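Long-range contacts in PLP-Dependent L-Arginine Hydroxylase MppP (Streptomyces wadayamensis, PDB 6C9B), which oxidises L-arginine with the help of pyridoxal 5'-phosphate, giving the keto acids 4-hydroxy-2-ketoarginine and 2-ketoarginine: residues Arg99-Ser104 / Ile239-Glu244; Pro81-Ser86 / Leu233-Asp238. All coordinates share one frame; numbering follows the deposited sequence.

Interaction 1. Residues Arg99-Ser104 / Ile239-Glu244; sequences RSLSAS and IGLPVE
A chi1 of -65° puts OG of Ser-100 over Val-243, and a chi1 of -53° spreads the Leu-241 methyls toward Leu-101 and Ser-104; the backbones themselves bring Ser-100 CB and Leu-241 CB within 4.1 Å. Ser-100 OG rests on the backbone of the opposite segment, 3.3 Å from Val-243 CA; although Val-243 N is also close, the angle is too poor for a hydrogen bond, and the hydroxyl is instead bonded to Ile-96 O within its own helix. Pro-242 covers the neighbouring surface, its CD 3.5 Å from Ser-100 O and 4.2 Å from Ala-103 CB. In the large domain of this aminotransferase-family chain, the contact joins the C-terminal end of helix 90-101 to the start of helix 243-250, where Pro-242 holds the N-cap position and centres an inverse gamma turn. The Leu-241 branches divide the work: CD1 meets Leu-101 CD2 at 3.7 Å, the two leucines crossing at a slant, whereas CD2 reaches Ser-104 OG at 3.5 Å. That hydroxyl also meets a water at 2.9 Å from OG, and the water donates to Gly-240 O, so the polar link at this exposed end is indirect. Leu-101 also packs on Leu-127, and Arg-99 forms a salt bridge with Glu-95 of the second subunit.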
loop_
_atom_site.group_PDB
_atom_site.type_symbol
_atom_site.label_atom_id
_atom_site.label_comp_id
_atom_site.label_asym_id
_atom_site.label_seq_id
_atom_site.Cartn_x
_atom_site.Cartn_y
_atom_site.Cartn_z
ATOM N N ARG B 99 -12.982 4.367 4.048
ATOM C CA ARG B 99 -13.476 5.419 3.169
ATOM C C ARG B 99 -14.795 4.995 2.540
ATOM O O ARG B 99 -15.694 5.828 2.365
ATOM C CB ARG B 99 -12.426 5.774 2.113
ATOM C CG ARG B 99 -12.841 7.035 1.324
ATOM C CD ARG B 99 -11.684 7.982 1.128
ATOM N NE ARG B 99 -10.687 7.526 0.174
ATOM C CZ ARG B 99 -10.874 7.479 -1.139
ATOM N NH1 ARG B 99 -9.874 7.113 -1.922
ATOM N NH2 ARG B 99 -12.064 7.762 -1.667
ATOM N N SER B 100 -14.954 3.691 2.259
ATOM C CA SER B 100 -16.211 3.188 1.702
ATOM C C SER B 100 -17.349 3.298 2.711
ATOM O O SER B 100 -18.469 3.691 2.353
ATOM C CB SER B 100 -16.061 1.739 1.274
ATOM O OG SER B 100 -15.125 1.630 0.209
ATOM N N LEU B 101 -17.091 2.918 3.964
ATOM C CA LEU B 101 -18.101 3.063 5.012
ATOM C C LEU B 101 -18.570 4.501 5.143
ATOM O O LEU B 101 -19.757 4.747 5.385
ATOM C CB LEU B 101 -17.546 2.578 6.351
ATOM C CG LEU B 101 -17.494 1.069 6.539
ATOM C CD1 LEU B 101 -16.607 0.744 7.737
ATOM C CD2 LEU B 101 -18.896 0.513 6.768
ATOM N N SER B 102 -17.648 5.461 5.030
ATOM C CA SER B 102 -17.974 6.859 5.283
ATOM C C SER B 102 -19.001 7.387 4.294
ATOM O O SER B 102 -19.633 8.415 4.565
ATOM C CB SER B 102 -16.698 7.723 5.251
ATOM O OG SER B 102 -16.284 8.016 3.923
ATOM N N ALA B 103 -19.220 6.677 3.179
ATOM C CA ALA B 103 -20.230 7.087 2.206
ATOM C C ALA B 103 -21.647 6.979 2.757
ATOM O O ALA B 103 -22.530 7.727 2.322
ATOM C CB ALA B 103 -20.123 6.237 0.937
ATOM N N SER B 104 -21.905 6.040 3.680
ATOM C CA SER B 104 -23.272 5.783 4.115
ATOM C C SER B 104 -23.416 5.490 5.597
ATOM O O SER B 104 -24.539 5.268 6.051
ATOM C CB SER B 104 -23.851 4.609 3.327
ATOM O OG SER B 104 -23.047 3.453 3.500
ATOM N N ILE B 239 -22.998 -5.990 -0.259
ATOM C CA ILE B 239 -22.340 -5.172 0.758
ATOM C C ILE B 239 -22.876 -3.743 0.729
ATOM O O ILE B 239 -23.051 -3.113 1.778
ATOM C CB ILE B 239 -20.808 -5.246 0.581
ATOM C CG1 ILE B 239 -20.078 -4.427 1.640
ATOM C CG2 ILE B 239 -20.370 -4.719 -0.765
ATOM C CD1 ILE B 239 -20.426 -4.770 3.069
ATOM N N GLY B 240 -23.155 -3.212 -0.461
ATOM C CA GLY B 240 -23.747 -1.889 -0.578
ATOM C C GLY B 240 -22.854 -0.747 -0.152
ATOM O O GLY B 240 -23.343 0.314 0.246
ATOM N N LEU B 241 -21.552 -0.942 -0.224
ATOM C CA LEU B 241 -20.525 0.053 -0.013
ATOM C C LEU B 241 -19.652 0.102 -1.253
ATOM O O LEU B 241 -19.449 -0.934 -1.889
ATOM C CB LEU B 241 -19.622 -0.293 1.177
ATOM C CG LEU B 241 -20.303 -0.597 2.504
ATOM C CD1 LEU B 241 -19.262 -1.179 3.464
ATOM C CD2 LEU B 241 -20.940 0.633 3.093
ATOM N N PRO B 242 -19.039 1.240 -1.555
ATOM C CA PRO B 242 -18.256 1.346 -2.800
ATOM C C PRO B 242 -16.837 0.817 -2.709
ATOM O O PRO B 242 -15.901 1.458 -3.206
ATOM C CB PRO B 242 -18.268 2.858 -3.069
ATOM C CG PRO B 242 -18.333 3.454 -1.708
ATOM C CD PRO B 242 -19.229 2.560 -0.925
ATOM N N VAL B 243 -16.655 -0.364 -2.112
ATOM C CA VAL B 243 -15.305 -0.896 -1.915
ATOM C C VAL B 243 -14.635 -1.195 -3.255
ATOM O O VAL B 243 -13.426 -1.031 -3.400
ATOM C CB VAL B 243 -15.322 -2.147 -1.010
ATOM C CG1 VAL B 243 -15.683 -1.751 0.436
ATOM C CG2 VAL B 243 -16.267 -3.235 -1.556
ATOM N N GLU B 244 -15.388 -1.676 -4.244
ATOM C CA GLU B 244 -14.754 -1.992 -5.523
ATOM C C GLU B 244 -14.242 -0.740 -6.234
ATOM O O GLU B 244 -13.157 -0.750 -6.833
ATOM C CB GLU B 244 -15.735 -2.749 -6.417
ATOM C CG GLU B 244 -15.976 -4.160 -5.936
ATOM C CD GLU B 244 -17.204 -4.766 -6.571
ATOM O OE1 GLU B 244 -18.335 -4.399 -6.182
ATOM O OE2 GLU B 244 -17.023 -5.589 -7.479
HETATM O O HOH W 1 -22.504 3.003 0.680
#

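Interaction 2. Residues Pro81-Ser86 / Leu233-Asp238; sequences PGRVLS and LVFSED
Arg-83 reaches across to Phe-235 O, at the end of strand 233-235. From CB its chain sets off beside the backbone N (chi1 -73°) and is bent at the CB-CG and CG-CD bonds; the side chain also packs on Pro-78. This path delivers NE to Phe-235 O at 3.1 Å, close to the direction of the carbonyl bond, and NH2 of Arg-83 binds the same Phe-235 O at 2.9 Å, tilted somewhat from the carbonyl plane. One backbone oxygen thus takes two donors side-on, lying in the guanidinium plane and fixing its rotation. Glu-237 comes over one face: Arg-83 CZ and NH1 both lie under its CG, NH1 at 3.3 Å from Glu-237 CG. The carboxylate is turned 43° from the guanidinium. Arg-83 NH1 and Glu-237 OE1, 3.6 Å apart, form a charge-only salt bridge, since OE1 lies well out of the guanidinium plane and no N-H points at it; a water accepting from NH1 and donating to OE1 supplies the directed link. Beyond the arginine, Leu-85 N donates to Leu-233 O at 2.8 Å and Leu-233 N returns a bond to Leu-85 O, while Val-84 and Val-234 form the adjoining non-hydrogen-bonded pair. Strand 84-87 is outermost within the chain, and 231-235, antiparallel to both neighbours, is the one reversed strand of the mixed seven-stranded sheet characteristic of the large domain of fold-type I PLP enzymes.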
loop_
_atom_site.group_PDB
_atom_site.type_symbol
_atom_site.label_atom_id
_atom_site.label_comp_id
_atom_site.label_asym_id
_atom_site.label_seq_id
_atom_site.Cartn_x
_atom_site.Cartn_y
_atom_site.Cartn_z
ATOM N N PRO B 81 -13.946 -14.677 -9.646
ATOM C CA PRO B 81 -13.039 -13.530 -9.810
ATOM C C PRO B 81 -13.707 -12.209 -9.445
ATOM O O PRO B 81 -14.836 -11.931 -9.852
ATOM C CB PRO B 81 -12.667 -13.590 -11.294
ATOM C CG PRO B 81 -12.787 -15.031 -11.640
ATOM C CD PRO B 81 -13.949 -15.541 -10.841
ATOM N N GLY B 82 -13.008 -11.402 -8.639
ATOM C CA GLY B 82 -13.472 -10.093 -8.227
ATOM C C GLY B 82 -14.123 -10.039 -6.862
ATOM O O GLY B 82 -14.352 -8.935 -6.346
ATOM N N ARG B 83 -14.430 -11.191 -6.261
ATOM C CA ARG B 83 -15.019 -11.203 -4.930
ATOM C C ARG B 83 -13.971 -11.081 -3.841
ATOM O O ARG B 83 -14.310 -10.715 -2.705
ATOM C CB ARG B 83 -15.831 -12.483 -4.740
ATOM C CG ARG B 83 -17.168 -12.513 -5.534
ATOM C CD ARG B 83 -18.168 -11.454 -5.051
ATOM N NE ARG B 83 -18.499 -11.602 -3.632
ATOM C CZ ARG B 83 -19.260 -12.579 -3.159
ATOM N NH1 ARG B 83 -19.786 -13.483 -3.979
ATOM N NH2 ARG B 83 -19.491 -12.658 -1.870
ATOM N N VAL B 84 -12.719 -11.403 -4.152
ATOM C CA VAL B 84 -11.604 -11.224 -3.232
ATOM C C VAL B 84 -10.690 -10.190 -3.871
ATOM O O VAL B 84 -10.075 -10.470 -4.908
ATOM C CB VAL B 84 -10.830 -12.528 -2.993
ATOM C CG1 VAL B 84 -9.573 -12.270 -2.094
ATOM C CG2 VAL B 84 -11.711 -13.600 -2.359
ATOM N N LEU B 85 -10.563 -9.015 -3.250
ATOM C CA LEU B 85 -9.706 -7.961 -3.781
ATOM C C LEU B 85 -8.353 -8.035 -3.084
ATOM O O LEU B 85 -8.276 -7.865 -1.861
ATOM C CB LEU B 85 -10.330 -6.586 -3.577
ATOM C CG LEU B 85 -11.754 -6.482 -4.121
ATOM C CD1 LEU B 85 -12.357 -5.123 -3.749
ATOM C CD2 LEU B 85 -11.758 -6.678 -5.597
ATOM N N SER B 86 -7.282 -8.264 -3.857
ATOM C CA SER B 86 -5.944 -8.374 -3.274
ATOM C C SER B 86 -5.336 -6.979 -3.170
ATOM O O SER B 86 -5.222 -6.266 -4.175
ATOM C CB SER B 86 -5.036 -9.291 -4.102
ATOM O OG SER B 86 -5.605 -10.585 -4.275
ATOM N N LEU B 233 -9.442 -8.372 0.754
ATOM C CA LEU B 233 -10.703 -7.721 1.106
ATOM C C LEU B 233 -11.816 -8.506 0.438
ATOM O O LEU B 233 -11.916 -8.526 -0.795
ATOM C CB LEU B 233 -10.677 -6.259 0.667
ATOM C CG LEU B 233 -11.817 -5.323 1.050
ATOM C CD1 LEU B 233 -12.107 -5.347 2.476
ATOM C CD2 LEU B 233 -11.470 -3.885 0.594
ATOM N N VAL B 234 -12.593 -9.222 1.254
ATOM C CA VAL B 234 -13.659 -10.099 0.799
ATOM C C VAL B 234 -14.981 -9.488 1.245
ATOM O O VAL B 234 -15.093 -9.047 2.390
ATOM C CB VAL B 234 -13.502 -11.526 1.372
ATOM C CG1 VAL B 234 -14.376 -12.494 0.613
ATOM C CG2 VAL B 234 -12.036 -12.004 1.372
ATOM N N PHE B 235 -15.966 -9.418 0.342
ATOM C CA PHE B 235 -17.219 -8.735 0.664
ATOM C C PHE B 235 -18.408 -9.535 0.141
ATOM O O PHE B 235 -18.313 -10.252 -0.857
ATOM C CB PHE B 235 -17.228 -7.313 0.085
ATOM C CG PHE B 235 -16.974 -7.275 -1.398
ATOM C CD1 PHE B 235 -15.667 -7.238 -1.894
ATOM C CD2 PHE B 235 -18.021 -7.322 -2.300
ATOM C CE1 PHE B 235 -15.442 -7.227 -3.242
ATOM C CE2 PHE B 235 -17.783 -7.319 -3.662
ATOM C CZ PHE B 235 -16.500 -7.270 -4.132
ATOM N N SER B 236 -19.521 -9.417 0.852
ATOM C CA SER B 236 -20.782 -10.001 0.416
ATOM C C SER B 236 -21.276 -9.296 -0.841
ATOM O O SER B 236 -20.963 -8.131 -1.096
ATOM C CB SER B 236 -21.816 -9.901 1.541
ATOM O OG SER B 236 -22.148 -8.556 1.879
ATOM N N GLU B 237 -22.061 -10.026 -1.643
ATOM C CA GLU B 237 -22.539 -9.451 -2.897
ATOM C C GLU B 237 -23.403 -8.225 -2.650
ATOM O O GLU B 237 -23.410 -7.294 -3.460
ATOM C CB GLU B 237 -23.326 -10.485 -3.698
ATOM C CG GLU B 237 -22.574 -11.747 -4.033
ATOM C CD GLU B 237 -23.235 -12.518 -5.163
ATOM O OE1 GLU B 237 -22.539 -12.844 -6.150
ATOM O OE2 GLU B 237 -24.455 -12.779 -5.070
ATOM N N ASP B 238 -24.136 -8.207 -1.541
ATOM C CA ASP B 238 -25.001 -7.094 -1.190
ATOM C C ASP B 238 -24.332 -6.085 -0.258
ATOM O O ASP B 238 -25.031 -5.375 0.471
ATOM C CB ASP B 238 -26.275 -7.628 -0.531
ATOM C CG ASP B 238 -25.998 -8.375 0.787
ATOM O OD1 ASP B 238 -24.807 -8.601 1.143
ATOM O OD2 ASP B 238 -26.984 -8.726 1.475
HETATM O O HOH W 2 -19.901 -14.422 -6.669
#

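Interactions 1 and 2 have centres about 13 Å apart and meet chiefly at Phe-235: Glu-244 CD, next to the helix start of interaction 1, lies 3.6 Å from Phe-235 CZ, and Val-243 CG2 is 4.1 Å from Phe-235 CD1. Leu-85 is touched as well, its CD1 4.2 Å from Val-243 O. Connectivity ties them further, because strand 84-87 leads into helix 90-101 and strand 231-235 into helix 243-250, so the segments of the two interactions alternate along the chain. The contacts lie away from the product pocket, yet Ser-91, one of its residues, belongs to the same helix 90-101, near the end opposite to the one packed in interaction 1.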